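PDB 3D1L: putative NADP oxidoreductase BF3122 from Bacteroides fragilis, which probably works as an NADP-dependent oxidoreductase, pairing an N-terminal Rossmann-type nucleotide-binding domain with a C-terminal helical domain related to that of 6-phosphogluconate dehydrogenase. Local coordinates for residues B[105-110]-B[115-120]; B[154-157]-B[162-165]. One frame throughout, in Å; residues are numbered along the deposited sequence.

Contact 1. Residues B[105-110]-B[115-120]; sequences IPMNVW and PHYGVF
Tyr-117 lies between Trp-110 and Met-107, a selenomethionine, and buries the most surface of any residue here. Its CB points toward the 3-10 turn 107-110, and chi1 of 61° puts CG between the backbone N and the carbonyl carbon. Trp-110 fits closely against the base of that ring: its CB is 3.3 Å from Tyr-117 CG and 3.4 Å from Tyr-117 CB. The backbone of Trp-110 continues over one face of the phenol. The two side chains extend in opposite senses, and the indole, tilted 32° to the phenol plane, forms no regular stack with it. Met-107 meets the same ring at its edge, with CG in the ring plane and 3.7 Å from Tyr-117 CD1. A bend at chi3 (71°) brings Met-107 CE to 4.0 Å from Tyr-117 CE1, while SE lies 3.9 Å from Gly-118 CA and, obliquely, 5.3 Å from the Tyr-117 ring centroid. Farther along the strand, Val-119 CG2 packs on Met-107 CB at 3.7 Å. Outside the segments, the indole also meets the ring of His-100 and, edge-to-face, that of Phe-81. The selenium beside the phenol makes a Met-aromatic contact, part of the packing of the loop after strand 97-100 onto strand 117-122.

Contact 2. Residues B[154-157]-B[162-165]; sequences AIAS and RVYD
Val-163 carries the whole contact from its side, fitting against Ala-156 and Ser-157 in the last part of helix 146-157. One residue earlier, the CB of Arg-162 points away from the helix, and in one of its two conformers its NH2 forms a salt bridge with Asp-204 of the second subunit. At Val-163 the CB points toward the helix, and both methyl groups are used. CG2 takes the main role: it lies 3.7 Å from Ala-156 C and the same 3.7 Å from Ser-157 N, so it presses on the peptide link between the two residues as well as on side chains. CG1, placed anti to the backbone N by a chi1 of 174°, reaches Ala-156 CB at 4.0 Å, a distance matched by CG2 to that same Ala-156 CB. Ser-157, exposed, adds its OG, 3.8 Å from Val-163 CG2. The methyl can offer it only van der Waals contact; the hydroxyl's hydrogen bond is to Lys-153 O, one helical turn back. Tyr-164 follows with its backbone hydrogen-bonded to Phe-139 and Ile-141 of strand 139-143, and Asp-165 then forms a salt bridge with Lys-153. The contact thus lies inside a beta-alpha-beta crossover, where helix 146-157 leads from strand 139-143 to the parallel strand 163-165 beside it, the outermost strand on that side of the sheet within the chain.

From the N terminus, contact 1 comes first: after strand 97-100 the chain makes the turn at 105-110, and after four intervening residues it comes back at 115-120, running into strand 117-122, against which the turn packs. The chain then passes through strand 139-143 into helix 146-157, and contact 2 closes a later loop, also with four residues between its segments, from that helix to strand 163-165. The two loops follow in series, neither nested nor crossed. They meet through Phe-120, which ends contact 1 and packs on Ile-155 and Ala-156 of contact 2. Together they tie a loop, a helix and two strands of one mixed sheet, with strand 139-143 between those strands.

Contact 1. Residues B[105-110]-B[115-120]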
loop_
_atom_site.group_PDB
_atom_site.type_symbol
_atom_site.label_atom_id
_atom_site.label_comp_id
_atom_site.label_asym_id
_atom_site.label_seq_id
_atom_site.Cartn_x
_atom_site.Cartn_y
_atom_site.Cartn_z
ATOM N N ILE B 105 10.489 -16.798 17.243
ATOM C CA ILE B 105 10.643 -17.974 18.096
ATOM C C ILE B 105 12.106 -18.402 18.039
ATOM O O ILE B 105 12.649 -18.582 16.951
ATOM C CB ILE B 105 9.743 -19.139 17.645
ATOM C CG1 ILE B 105 8.265 -18.802 17.816
ATOM C CG2 ILE B 105 10.051 -20.420 18.419
ATOM C CD1 ILE B 105 7.354 -19.945 17.260
ATOM N N PRO B 106 12.751 -18.578 19.206
ATOM C CA PRO B 106 14.165 -18.972 19.192
ATOM C C PRO B 106 14.346 -20.366 18.622
ATOM O O PRO B 106 13.428 -21.192 18.714
ATOM C CB PRO B 106 14.561 -18.948 20.670
ATOM C CG PRO B 106 13.308 -18.988 21.423
ATOM C CD PRO B 106 12.218 -18.440 20.575
HETATM N N MSE B 107 15.509 -20.638 18.030
HETATM C CA MSE B 107 15.816 -21.990 17.551
HETATM C C MSE B 107 15.803 -23.020 18.673
HETATM O O MSE B 107 15.498 -24.187 18.430
HETATM C CB MSE B 107 17.177 -22.030 16.870
HETATM C CG MSE B 107 17.513 -23.363 16.244
HETATM SE SE MSE B 107 19.243 -23.354 15.361
HETATM C CE MSE B 107 20.414 -23.267 16.892
ATOM N N ASN B 108 16.112 -22.578 19.892
ATOM C CA ASN B 108 16.291 -23.487 21.041
ATOM C C ASN B 108 15.035 -24.241 21.470
ATOM O O ASN B 108 15.125 -25.157 22.276
ATOM C CB ASN B 108 16.946 -22.779 22.252
ATOM C CG ASN B 108 16.059 -21.676 22.859
ATOM O OD1 ASN B 108 14.834 -21.684 22.714
ATOM N ND2 ASN B 108 16.688 -20.723 23.541
ATOM N N VAL B 109 13.872 -23.876 20.931
ATOM C CA VAL B 109 12.677 -24.685 21.170
ATOM C C VAL B 109 12.967 -26.163 20.942
ATOM O O VAL B 109 12.588 -27.006 21.749
ATOM C CB VAL B 109 11.447 -24.233 20.335
ATOM C CG1 VAL B 109 11.063 -22.906 20.756
ATOM C CG2 VAL B 109 11.719 -24.232 18.814
ATOM N N TRP B 110 13.671 -26.466 19.855
ATOM C CA TRP B 110 13.958 -27.844 19.480
ATOM C C TRP B 110 14.991 -28.579 20.319
ATOM O O TRP B 110 15.053 -29.805 20.258
ATOM C CB TRP B 110 14.453 -27.881 18.047
ATOM C CG TRP B 110 13.489 -27.358 17.048
ATOM C CD1 TRP B 110 13.610 -26.218 16.297
ATOM C CD2 TRP B 110 12.262 -27.971 16.658
ATOM N NE1 TRP B 110 12.526 -26.086 15.462
ATOM C CE2 TRP B 110 11.684 -27.150 15.661
ATOM C CE3 TRP B 110 11.593 -29.142 17.047
ATOM C CZ2 TRP B 110 10.465 -27.458 15.052
ATOM C CZ3 TRP B 110 10.371 -29.439 16.439
ATOM C CH2 TRP B 110 9.826 -28.598 15.455
ATOM N N PRO B 115 17.833 -34.444 17.460
ATOM C CA PRO B 115 19.241 -34.201 17.165
ATOM C C PRO B 115 19.541 -33.166 16.065
ATOM O O PRO B 115 20.602 -32.579 16.105
ATOM C CB PRO B 115 19.774 -35.586 16.774
ATOM C CG PRO B 115 18.557 -36.382 16.403
ATOM C CD PRO B 115 17.415 -35.835 17.167
ATOM N N HIS B 116 18.650 -32.981 15.085
ATOM C CA HIS B 116 18.900 -32.044 13.996
ATOM C C HIS B 116 17.686 -31.111 13.871
ATOM O O HIS B 116 16.519 -31.560 13.786
ATOM C CB HIS B 116 19.221 -32.765 12.680
ATOM C CG HIS B 116 20.308 -33.786 12.805
ATOM N ND1 HIS B 116 21.639 -33.489 12.589
ATOM C CD2 HIS B 116 20.272 -35.091 13.185
ATOM C CE1 HIS B 116 22.369 -34.571 12.805
ATOM N NE2 HIS B 116 21.563 -35.557 13.155
ATOM N N TYR B 117 17.972 -29.808 13.890
ATOM C CA TYR B 117 16.920 -28.808 13.990
ATOM C C TYR B 117 17.454 -27.441 13.555
ATOM O O TYR B 117 18.669 -27.263 13.428
ATOM C CB TYR B 117 16.352 -28.759 15.406
ATOM C CG TYR B 117 17.346 -28.398 16.483
ATOM C CD1 TYR B 117 17.637 -27.061 16.767
ATOM C CD2 TYR B 117 17.967 -29.387 17.243
ATOM C CE1 TYR B 117 18.553 -26.715 17.757
ATOM C CE2 TYR B 117 18.880 -29.063 18.259
ATOM C CZ TYR B 117 19.167 -27.725 18.502
ATOM O OH TYR B 117 20.059 -27.379 19.490
ATOM N N GLY B 118 16.558 -26.492 13.335
ATOM C CA GLY B 118 16.954 -25.195 12.808
ATOM C C GLY B 118 15.776 -24.298 12.548
ATOM O O GLY B 118 14.647 -24.626 12.900
ATOM N N VAL B 119 16.057 -23.138 11.960
ATOM C CA VAL B 119 15.049 -22.150 11.628
ATOM C C VAL B 119 15.235 -21.868 10.150
ATOM O O VAL B 119 16.353 -21.714 9.684
ATOM C CB VAL B 119 15.229 -20.855 12.459
ATOM C CG1 VAL B 119 14.201 -19.786 12.062
ATOM C CG2 VAL B 119 15.125 -21.161 13.937
ATOM N N PHE B 120 14.134 -21.839 9.422
ATOM C CA PHE B 120 14.113 -21.713 7.971
ATOM C C PHE B 120 13.128 -20.568 7.696
ATOM O O PHE B 120 11.948 -20.824 7.443
ATOM C CB PHE B 120 13.570 -23.025 7.422
ATOM C CG PHE B 120 13.834 -23.273 5.967
ATOM C CD1 PHE B 120 15.131 -23.350 5.467
ATOM C CD2 PHE B 120 12.777 -23.536 5.116
ATOM C CE1 PHE B 120 15.367 -23.618 4.130
ATOM C CE2 PHE B 120 12.997 -23.826 3.759
ATOM C CZ PHE B 120 14.300 -23.873 3.266
#

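Contact 2. Residues B[154-157]-B[162-165]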
loop_
_atom_site.group_PDB
_atom_site.type_symbol
_atom_site.label_atom_id
_atom_site.label_comp_id
_atom_site.label_asym_id
_atom_site.label_seq_id
_atom_site.Cartn_x
_atom_site.Cartn_y
_atom_site.Cartn_z
ATOM N N ALA B 154 21.307 -24.605 1.102
ATOM C CA ALA B 154 21.315 -25.150 -0.230
ATOM C C ALA B 154 19.888 -25.255 -0.744
ATOM O O ALA B 154 19.620 -24.910 -1.902
ATOM C CB ALA B 154 22.019 -26.505 -0.255
ATOM N N ILE B 155 18.970 -25.702 0.117
ATOM C CA ILE B 155 17.546 -25.736 -0.234
ATOM C C ILE B 155 17.056 -24.320 -0.492
ATOM O O ILE B 155 16.471 -24.069 -1.542
ATOM C CB ILE B 155 16.664 -26.388 0.855
ATOM C CG1 ILE B 155 17.007 -27.877 0.992
ATOM C CG2 ILE B 155 15.172 -26.208 0.518
ATOM C CD1 ILE B 155 16.291 -28.562 2.162
ATOM N N ALA B 156 17.293 -23.408 0.458
ATOM C CA ALA B 156 16.823 -22.012 0.322
ATOM C C ALA B 156 17.405 -21.285 -0.910
ATOM O O ALA B 156 16.699 -20.504 -1.543
ATOM C CB ALA B 156 17.048 -21.201 1.608
ATOM N N SER B 157 18.659 -21.581 -1.265
ATOM C CA SER B 157 19.315 -20.987 -2.456
ATOM C C SER B 157 18.710 -21.385 -3.806
ATOM O O SER B 157 18.898 -20.673 -4.791
ATOM C CB SER B 157 20.815 -21.294 -2.467
ATOM O OG SER B 157 21.438 -20.711 -1.329
ATOM N N ARG B 162 18.725 -14.337 -1.968
ATOM C CA ARG B 162 19.039 -13.596 -0.744
ATOM C C ARG B 162 18.970 -14.494 0.483
ATOM O O ARG B 162 18.096 -14.350 1.333
ATOM C CB ARG B 162 18.121 -12.374 -0.581
ATOM C CG ARG B 162 18.610 -11.109 -1.296
ATOM C CD ARG B 162 17.799 -9.880 -0.855
ATOM N NE ARG B 162 18.475 -8.610 -1.131
ATOM C CZ ARG B 162 19.037 -7.827 -0.209
ATOM N NH1 ARG B 162 19.013 -8.159 1.078
ATOM N NH2 ARG B 162 19.627 -6.697 -0.579
ATOM N N VAL B 163 19.912 -15.408 0.580
ATOM C CA VAL B 163 19.929 -16.423 1.647
ATOM C C VAL B 163 21.000 -16.042 2.667
ATOM O O VAL B 163 22.159 -15.872 2.303
ATOM C CB VAL B 163 20.192 -17.833 1.019
ATOM C CG1 VAL B 163 20.391 -18.975 2.098
ATOM C CG2 VAL B 163 19.050 -18.160 0.075
ATOM N N TYR B 164 20.612 -15.873 3.926
ATOM C CA TYR B 164 21.532 -15.339 4.928
ATOM C C TYR B 164 21.557 -16.218 6.157
ATOM O O TYR B 164 20.529 -16.781 6.534
ATOM C CB TYR B 164 21.123 -13.930 5.358
ATOM C CG TYR B 164 20.992 -12.948 4.219
ATOM C CD1 TYR B 164 22.098 -12.573 3.472
ATOM C CD2 TYR B 164 19.747 -12.406 3.882
ATOM C CE1 TYR B 164 21.981 -11.682 2.429
ATOM C CE2 TYR B 164 19.618 -11.501 2.832
ATOM C CZ TYR B 164 20.740 -11.147 2.118
ATOM O OH TYR B 164 20.636 -10.247 1.091
ATOM N N ASP B 165 22.739 -16.355 6.758
ATOM C CA ASP B 165 22.868 -16.959 8.076
ATOM C C ASP B 165 22.522 -15.868 9.064
ATOM O O ASP B 165 23.098 -14.766 9.027
ATOM C CB ASP B 165 24.319 -17.357 8.342
ATOM C CG ASP B 165 24.796 -18.492 7.462
ATOM O OD1 ASP B 165 24.414 -19.635 7.735
ATOM O OD2 ASP B 165 25.573 -18.247 6.509
#